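Long-range contact in S-M checkpoint control protein rad4 (Schizosaccharomyces pombe, PDB 4BU0), which is essential for DNA replication and for the checkpoint coupling S and M phases, and binds phosphorylated Crb2 through its first two BRCT domains: residues L135-A144 against W158-L168. Numbering follows the deposited sequence.
Sequences LTRDVTHLIA and WKINVVCVEWL
His-141 and Trp-167 form an offset stack, ring centroids 4.0 Å apart and planes at 16°, pinning helix 166-174 to strand 141-144. Tryptophan suits this place: its six-membered ring spreads under the imidazole while its NE1 hydrogen-bonds to Leu-178 O; Asn-161 ND2 lies over the opposite imidazole face. With CG beside its backbone N (chi1 -59°), His-141 brings ND1 to 2.7 Å from Thr-140 OG1, a hydrogen bond that, with the stack, helps fix the ring's rotation. A leucine in place of Trp-167 would probably leave one imidazole face without its flat partner and Leu-178 O without its donor.

Backbone hydrogen bonds join the parallel strands: Leu-142 N to Asn-161 O, Val-163 N to Leu-142 O and Ala-144 N to Val-163 O.

Apolar packing lies on both faces of the strand pair. Branched Ile-143 sets CG2 3.8 Å from Val-165 CB and CD1 at the Trp-167 ring edge; Ile-160 CG2 lies 4.0 Å from Val-139 CG1.

Arg-137 CB makes a CH-pi contact over the Trp-158 five-membered ring, while Arg-137 NE salt-bridges an acidic side chain of the bound peptide. Hydrogen bonding, apolar packing and stacking together join the strands of this beta-alpha-beta unit of the second BRCT domain.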
loop_
_atom_site.group_PDB
_atom_site.type_symbol
_atom_site.label_atom_id
_atom_site.label_comp_id
_atom_site.label_asym_id
_atom_site.label_seq_id
_atom_site.Cartn_x
_atom_site.Cartn_y
_atom_site.Cartn_z
ATOM N N LEU A 135 -13.224 -15.417 4.711
ATOM C CA LEU A 135 -13.602 -14.261 3.905
ATOM C C LEU A 135 -14.645 -13.457 4.662
ATOM O O LEU A 135 -15.661 -14.019 5.091
ATOM C CB LEU A 135 -14.148 -14.690 2.536
ATOM C CG LEU A 135 -14.444 -13.543 1.583
ATOM C CD1 LEU A 135 -13.162 -12.938 0.985
ATOM C CD2 LEU A 135 -15.300 -14.016 0.444
ATOM N N THR A 136 -14.375 -12.174 4.836
ATOM C CA THR A 136 -15.293 -11.213 5.454
ATOM C C THR A 136 -15.389 -10.014 4.542
ATOM O O THR A 136 -14.589 -9.848 3.606
ATOM C CB THR A 136 -14.858 -10.805 6.861
ATOM O OG1 THR A 136 -13.561 -10.252 6.766
ATOM C CG2 THR A 136 -14.847 -11.973 7.850
ATOM N N ARG A 137 -16.387 -9.148 4.810
ATOM C CA ARG A 137 -16.658 -8.018 3.924
ATOM C C ARG A 137 -15.506 -6.999 3.879
ATOM O O ARG A 137 -15.483 -6.208 2.948
ATOM C CB ARG A 137 -18.010 -7.321 4.267
ATOM C CG ARG A 137 -18.221 -6.940 5.714
ATOM C CD ARG A 137 -19.705 -6.665 5.963
ATOM N NE ARG A 137 -19.926 -6.099 7.293
ATOM C CZ ARG A 137 -19.947 -4.800 7.564
ATOM N NH1 ARG A 137 -19.756 -3.909 6.597
ATOM N NH2 ARG A 137 -20.150 -4.379 8.806
ATOM N N ASP A 138 -14.573 -7.035 4.824
ATOM C CA ASP A 138 -13.466 -6.079 4.833
ATOM C C ASP A 138 -12.211 -6.636 4.144
ATOM O O ASP A 138 -11.183 -5.944 4.094
ATOM C CB ASP A 138 -13.158 -5.605 6.250
ATOM C CG ASP A 138 -12.689 -6.656 7.205
ATOM O OD1 ASP A 138 -13.023 -7.828 6.998
ATOM O OD2 ASP A 138 -12.050 -6.293 8.210
ATOM N N VAL A 139 -12.298 -7.851 3.532
ATOM C CA VAL A 139 -11.154 -8.340 2.762
ATOM C C VAL A 139 -10.998 -7.457 1.532
ATOM O O VAL A 139 -12.000 -7.036 0.909
ATOM C CB VAL A 139 -11.378 -9.836 2.412
ATOM C CG1 VAL A 139 -10.500 -10.311 1.244
ATOM C CG2 VAL A 139 -11.179 -10.712 3.664
ATOM N N THR A 140 -9.738 -7.166 1.156
ATOM C CA THR A 140 -9.490 -6.300 0.015
ATOM C C THR A 140 -9.212 -7.100 -1.253
ATOM O O THR A 140 -9.466 -6.619 -2.370
ATOM C CB THR A 140 -8.335 -5.325 0.299
ATOM O OG1 THR A 140 -7.106 -6.037 0.489
ATOM C CG2 THR A 140 -8.624 -4.428 1.528
ATOM N N HIS A 141 -8.600 -8.297 -1.086
ATOM C CA HIS A 141 -8.249 -9.135 -2.224
ATOM C C HIS A 141 -8.455 -10.570 -1.902
ATOM O O HIS A 141 -7.939 -11.035 -0.893
ATOM C CB HIS A 141 -6.761 -8.965 -2.628
ATOM C CG HIS A 141 -6.393 -7.557 -3.009
ATOM N ND1 HIS A 141 -6.172 -6.579 -2.039
ATOM C CD2 HIS A 141 -6.272 -6.996 -4.242
ATOM C CE1 HIS A 141 -5.886 -5.459 -2.716
ATOM N NE2 HIS A 141 -5.937 -5.667 -4.043
ATOM N N LEU A 142 -9.175 -11.273 -2.773
ATOM C CA LEU A 142 -9.275 -12.716 -2.684
ATOM C C LEU A 142 -8.415 -13.303 -3.802
ATOM O O LEU A 142 -8.720 -13.050 -4.959
ATOM C CB LEU A 142 -10.753 -13.155 -2.850
ATOM C CG LEU A 142 -10.938 -14.676 -2.933
ATOM C CD1 LEU A 142 -10.576 -15.343 -1.643
ATOM C CD2 LEU A 142 -12.382 -15.027 -3.342
ATOM N N ILE A 143 -7.353 -14.039 -3.460
ATOM C CA ILE A 143 -6.535 -14.696 -4.481
ATOM C C ILE A 143 -7.154 -16.055 -4.707
ATOM O O ILE A 143 -7.243 -16.857 -3.757
ATOM C CB ILE A 143 -5.067 -14.796 -4.034
ATOM C CG1 ILE A 143 -4.459 -13.383 -3.792
ATOM C CG2 ILE A 143 -4.280 -15.580 -5.112
ATOM C CD1 ILE A 143 -3.063 -13.445 -3.154
ATOM N N ALA A 144 -7.580 -16.325 -5.940
ATOM C CA ALA A 144 -8.311 -17.545 -6.238
ATOM C C ALA A 144 -7.566 -18.429 -7.211
ATOM O O ALA A 144 -6.998 -17.919 -8.173
ATOM C CB ALA A 144 -9.670 -17.182 -6.830
ATOM N N TRP A 158 -20.010 -9.217 -2.463
ATOM C CA TRP A 158 -19.492 -8.115 -1.649
ATOM C C TRP A 158 -18.618 -7.139 -2.459
ATOM O O TRP A 158 -18.033 -6.212 -1.875
ATOM C CB TRP A 158 -18.662 -8.662 -0.474
ATOM C CG TRP A 158 -19.461 -9.171 0.687
ATOM C CD1 TRP A 158 -20.718 -8.779 1.055
ATOM C CD2 TRP A 158 -19.033 -10.128 1.671
ATOM N NE1 TRP A 158 -21.092 -9.421 2.214
ATOM C CE2 TRP A 158 -20.089 -10.271 2.603
ATOM C CE3 TRP A 158 -17.880 -10.919 1.827
ATOM C CZ2 TRP A 158 -20.013 -11.141 3.698
ATOM C CZ3 TRP A 158 -17.821 -11.817 2.885
ATOM C CH2 TRP A 158 -18.854 -11.888 3.835
ATOM N N LYS A 159 -18.476 -7.397 -3.783
ATOM C CA LYS A 159 -17.666 -6.576 -4.701
ATOM C C LYS A 159 -16.198 -6.518 -4.249
ATOM O O LYS A 159 -15.541 -5.471 -4.308
ATOM C CB LYS A 159 -18.274 -5.163 -4.869
ATOM C CG LYS A 159 -19.682 -5.246 -5.485
ATOM C CD LYS A 159 -20.276 -3.887 -5.857
ATOM C CE LYS A 159 -21.783 -3.949 -6.028
ATOM N NZ LYS A 159 -22.220 -4.985 -7.013
ATOM N N ILE A 160 -15.697 -7.679 -3.760
ATOM C CA ILE A 160 -14.302 -7.808 -3.349
ATOM C C ILE A 160 -13.484 -8.237 -4.563
ATOM O O ILE A 160 -13.911 -9.113 -5.305
ATOM C CB ILE A 160 -14.175 -8.819 -2.200
ATOM C CG1 ILE A 160 -14.854 -8.282 -0.916
ATOM C CG2 ILE A 160 -12.697 -9.205 -1.960
ATOM C CD1 ILE A 160 -15.014 -9.311 0.166
ATOM N N ASN A 161 -12.301 -7.619 -4.747
ATOM C CA ASN A 161 -11.399 -7.982 -5.842
ATOM C C ASN A 161 -11.069 -9.462 -5.812
ATOM O O ASN A 161 -10.675 -9.967 -4.744
ATOM C CB ASN A 161 -10.081 -7.211 -5.701
ATOM C CG ASN A 161 -10.174 -5.714 -5.750
ATOM O OD1 ASN A 161 -11.046 -5.150 -6.439
ATOM N ND2 ASN A 161 -9.270 -5.038 -5.030
ATOM N N VAL A 162 -11.202 -10.142 -6.964
ATOM C CA VAL A 162 -10.820 -11.538 -7.112
ATOM C C VAL A 162 -9.711 -11.539 -8.119
ATOM O O VAL A 162 -9.916 -11.104 -9.254
ATOM C CB VAL A 162 -11.986 -12.445 -7.539
ATOM C CG1 VAL A 162 -11.507 -13.900 -7.626
ATOM C CG2 VAL A 162 -13.155 -12.316 -6.546
ATOM N N VAL A 163 -8.518 -11.954 -7.689
ATOM C CA VAL A 163 -7.354 -11.927 -8.570
ATOM C C VAL A 163 -6.638 -13.263 -8.578
ATOM O O VAL A 163 -6.781 -14.073 -7.651
ATOM C CB VAL A 163 -6.364 -10.823 -8.094
ATOM C CG1 VAL A 163 -6.957 -9.425 -8.255
ATOM C CG2 VAL A 163 -5.889 -11.033 -6.638
ATOM N N CYS A 164 -5.849 -13.495 -9.625
ATOM C CA CYS A 164 -4.954 -14.646 -9.604
ATOM C C CYS A 164 -3.676 -14.265 -8.836
ATOM O O CYS A 164 -3.430 -13.075 -8.559
ATOM C CB CYS A 164 -4.632 -15.152 -10.997
ATOM S SG CYS A 164 -3.771 -13.948 -12.002
ATOM N N VAL A 165 -2.886 -15.278 -8.467
ATOM C CA VAL A 165 -1.736 -15.045 -7.612
ATOM C C VAL A 165 -0.679 -14.119 -8.272
ATOM O O VAL A 165 0.125 -13.512 -7.576
ATOM C CB VAL A 165 -1.132 -16.368 -7.094
ATOM C CG1 VAL A 165 -0.474 -17.165 -8.225
ATOM C CG2 VAL A 165 -0.184 -16.132 -5.918
ATOM N N GLU A 166 -0.690 -14.010 -9.610
ATOM C CA GLU A 166 0.244 -13.128 -10.301
ATOM C C GLU A 166 0.095 -11.681 -9.822
ATOM O O GLU A 166 1.061 -10.929 -9.828
ATOM C CB GLU A 166 -0.010 -13.239 -11.803
ATOM C CG GLU A 166 1.059 -12.599 -12.684
ATOM C CD GLU A 166 2.482 -13.136 -12.605
ATOM O OE1 GLU A 166 2.716 -14.211 -12.006
ATOM O OE2 GLU A 166 3.382 -12.399 -13.064
ATOM N N TRP A 167 -1.097 -11.311 -9.319
ATOM C CA TRP A 167 -1.256 -9.980 -8.727
ATOM C C TRP A 167 -0.268 -9.776 -7.584
ATOM O O TRP A 167 0.336 -8.712 -7.442
ATOM C CB TRP A 167 -2.693 -9.803 -8.197
ATOM C CG TRP A 167 -2.820 -8.622 -7.271
ATOM C CD1 TRP A 167 -2.947 -7.307 -7.628
ATOM C CD2 TRP A 167 -2.801 -8.650 -5.834
ATOM N NE1 TRP A 167 -2.959 -6.509 -6.503
ATOM C CE2 TRP A 167 -2.859 -7.310 -5.386
ATOM C CE3 TRP A 167 -2.731 -9.689 -4.883
ATOM C CZ2 TRP A 167 -2.827 -6.977 -4.026
ATOM C CZ3 TRP A 167 -2.710 -9.363 -3.535
ATOM C CH2 TRP A 167 -2.758 -8.022 -3.118
ATOM N N LEU A 168 -0.163 -10.802 -6.728
ATOM C CA LEU A 168 0.731 -10.712 -5.599
ATOM C C LEU A 168 2.186 -10.648 -6.030
ATOM O O LEU A 168 2.937 -9.803 -5.526
ATOM C CB LEU A 168 0.493 -11.940 -4.693
ATOM C CG LEU A 168 1.408 -12.028 -3.451
ATOM C CD1 LEU A 168 1.172 -10.857 -2.498
ATOM C CD2 LEU A 168 1.157 -13.351 -2.707
HETATM O O HOH W 1 -17.349 -5.504 0.829
HETATM O O HOH W 2 -4.125 -17.934 -8.700
#